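Local coordinates for protein Cfl (Pectobacterium brasiliense, PDB 7A9J) that probably activates coronafacic acid with ATP and joins it to an amine as an amide, as a member of the AMP-binding enzyme family, at residues 523-526 / 527-530. The protein carries 1 engineered substitution. Numbering follows the deposited sequence.
Sequences EYHL and LKSQ
A chi1 of 166° sets the ring of Y524 opposite its backbone N, beside its carbonyl carbon, while K528, one turn further along the helix, is extended except for a kink at chi3 (-69°) that folds its end over that ring. The two side chains meet obliquely: K528 CE sits over one face of the phenol, 3.4 Å from Y524 CZ, and K528 NZ goes on to donate a hydrogen bond to Y524 OH at 3.1 Å. That hydroxyl is also hydrogen-bonded to E500 and R466, so three residues converge on one oxygen. H525 lies near the same lysine, its ND1 4.2 Å from K528 CE, and Y524 CD2 lies over one face of the imidazole, toward its rim.

Further along, a chi1 of 71° points S529 OG back to L526 O (2.7 Å), where it meets a lone pair within the plane of that carbonyl. S529 N bonds mainly to H525 O and only weakly to L526 O, which also takes a weak bond from Q530 N. Q530 curls round in turn, and its NE2 gives S529 OG a straight bond of 3.2 Å. The main-chain bonds of the helix begin with L527 N to E523 O, at 2.7 Å.

This short helix, 524-530, packs on the mixed sheet of the C-terminal domain: L527 rests on F456 and L470. The buried phenol ring of Y524 packs on V458, I468 and I502 while its hydroxyl is held by K528, E500 and R466; there the carboxylate of E500 would be expected to offset the positive charges of K528 and R466.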
ATOM      1  N   GLU A 523      -0.374 -18.719  23.192  1.00 36.25           N
ATOM      2  CA  GLU A 523       0.318 -18.249  24.386  1.00 35.38           C
ATOM      3  C   GLU A 523      -0.624 -17.917  25.530  1.00 32.35           C
ATOM      4  O   GLU A 523      -0.239 -17.180  26.458  1.00 35.68           O
ATOM      5  CB  GLU A 523       1.148 -17.010  24.016  1.00 37.43           C
ATOM      6  CG  GLU A 523       2.035 -17.270  22.830  1.00 50.73           C
ATOM      7  CD  GLU A 523       3.087 -18.312  23.144  1.00 67.70           C
ATOM      8  OE1 GLU A 523       3.381 -19.166  22.275  1.00 66.01           O
ATOM      9  OE2 GLU A 523       3.609 -18.285  24.282  1.00 70.45           O
ATOM     10  N   TYR A 524      -1.850 -18.464  25.481  1.00 33.68           N
ATOM     11  CA  TYR A 524      -2.896 -18.155  26.450  1.00 35.59           C
ATOM     12  C   TYR A 524      -2.460 -18.376  27.891  1.00 32.00           C
ATOM     13  O   TYR A 524      -2.684 -17.516  28.757  1.00 37.05           O
ATOM     14  CB  TYR A 524      -4.116 -19.003  26.112  1.00 36.16           C
ATOM     15  CG  TYR A 524      -5.172 -19.073  27.193  1.00 34.79           C
ATOM     16  CD1 TYR A 524      -5.852 -17.931  27.605  1.00 33.75           C
ATOM     17  CD2 TYR A 524      -5.522 -20.290  27.765  1.00 34.01           C
ATOM     18  CE1 TYR A 524      -6.841 -17.999  28.590  1.00 35.46           C
ATOM     19  CE2 TYR A 524      -6.523 -20.366  28.749  1.00 40.25           C
ATOM     20  CZ  TYR A 524      -7.167 -19.216  29.156  1.00 38.39           C
ATOM     21  OH  TYR A 524      -8.154 -19.262  30.130  1.00 43.75           O
ATOM     22  N   HIS A 525      -1.867 -19.556  28.190  1.00 34.76           N
ATOM     23  CA  HIS A 525      -1.407 -19.817  29.552  1.00 38.03           C
ATOM     24  C   HIS A 525      -0.265 -18.891  29.956  1.00 39.18           C
ATOM     25  O   HIS A 525      -0.233 -18.433  31.108  1.00 36.61           O
ATOM     26  CB  HIS A 525      -1.029 -21.293  29.696  1.00 34.61           C
ATOM     27  CG  HIS A 525      -2.137 -22.189  29.259  1.00 43.56           C
ATOM     28  ND1 HIS A 525      -3.252 -22.396  30.036  1.00 48.58           N
ATOM     29  CD2 HIS A 525      -2.366 -22.824  28.084  1.00 45.22           C
ATOM     30  CE1 HIS A 525      -4.098 -23.171  29.389  1.00 45.38           C
ATOM     31  NE2 HIS A 525      -3.580 -23.453  28.208  1.00 48.52           N
ATOM     32  N   LEU A 526       0.662 -18.595  29.039  1.00 37.82           N
ATOM     33  CA  LEU A 526       1.701 -17.604  29.335  1.00 34.93           C
ATOM     34  C   LEU A 526       1.064 -16.252  29.652  1.00 44.03           C
ATOM     35  O   LEU A 526       1.360 -15.639  30.688  1.00 42.76           O
ATOM     36  CB  LEU A 526       2.681 -17.474  28.171  1.00 34.13           C
ATOM     37  CG  LEU A 526       3.776 -16.418  28.437  1.00 38.05           C
ATOM     38  CD1 LEU A 526       4.699 -16.817  29.567  1.00 41.56           C
ATOM     39  CD2 LEU A 526       4.541 -16.199  27.149  1.00 42.98           C
ATOM     40  N   LEU A 527       0.147 -15.806  28.792  1.00 36.28           N
ATOM     41  CA  LEU A 527      -0.526 -14.521  29.006  1.00 41.95           C
ATOM     42  C   LEU A 527      -1.164 -14.467  30.383  1.00 35.90           C
ATOM     43  O   LEU A 527      -0.968 -13.502  31.128  1.00 43.06           O
ATOM     44  CB  LEU A 527      -1.569 -14.279  27.911  1.00 41.35           C
ATOM     45  CG  LEU A 527      -1.045 -13.907  26.516  1.00 42.13           C
ATOM     46  CD1 LEU A 527      -2.204 -13.916  25.516  1.00 43.78           C
ATOM     47  CD2 LEU A 527      -0.282 -12.574  26.452  1.00 51.81           C
ATOM     48  N   LYS A 528      -1.953 -15.494  30.749  1.00 38.06           N
ATOM     49  CA  LYS A 528      -2.551 -15.484  32.081  1.00 40.49           C
ATOM     50  C   LYS A 528      -1.486 -15.353  33.163  1.00 46.04           C
ATOM     51  O   LYS A 528      -1.681 -14.626  34.141  1.00 45.42           O
ATOM     52  CB  LYS A 528      -3.385 -16.732  32.314  1.00 43.75           C
ATOM     53  CG  LYS A 528      -4.676 -16.712  31.530  1.00 45.41           C
ATOM     54  CD  LYS A 528      -5.669 -17.704  32.135  1.00 42.29           C
ATOM     55  CE  LYS A 528      -5.205 -19.114  31.895  1.00 44.17           C
ATOM     56  NZ  LYS A 528      -6.243 -20.016  32.509  1.00 42.63           N
ATOM     57  N   SER A 529      -0.333 -16.009  32.991  1.00 42.16           N
ATOM     58  CA  SER A 529       0.649 -15.958  34.067  1.00 44.64           C
ATOM     59  C   SER A 529       1.308 -14.599  34.152  1.00 41.44           C
ATOM     60  O   SER A 529       1.864 -14.248  35.201  1.00 47.37           O
ATOM     61  CB  SER A 529       1.715 -17.047  33.895  1.00 48.26           C
ATOM     62  OG  SER A 529       2.558 -16.739  32.802  1.00 45.06           O
ATOM     63  N   GLN A 530       1.255 -13.811  33.080  1.00 45.50           N
ATOM     64  CA  GLN A 530       1.880 -12.503  33.109  1.00 52.31           C
ATOM     65  C   GLN A 530       0.873 -11.395  33.369  1.00 57.50           C
ATOM     66  O   GLN A 530       1.265 -10.228  33.442  1.00 53.27           O
ATOM     67  CB  GLN A 530       2.627 -12.260  31.798  1.00 58.30           C
ATOM     68  CG  GLN A 530       3.709 -13.305  31.545  1.00 49.82           C
ATOM     69  CD  GLN A 530       4.708 -13.378  32.694  1.00 56.58           C
ATOM     70  OE1 GLN A 530       5.434 -12.423  32.945  1.00 53.69           O
ATOM     71  NE2 GLN A 530       4.729 -14.513  33.418  1.00 47.79           N
TER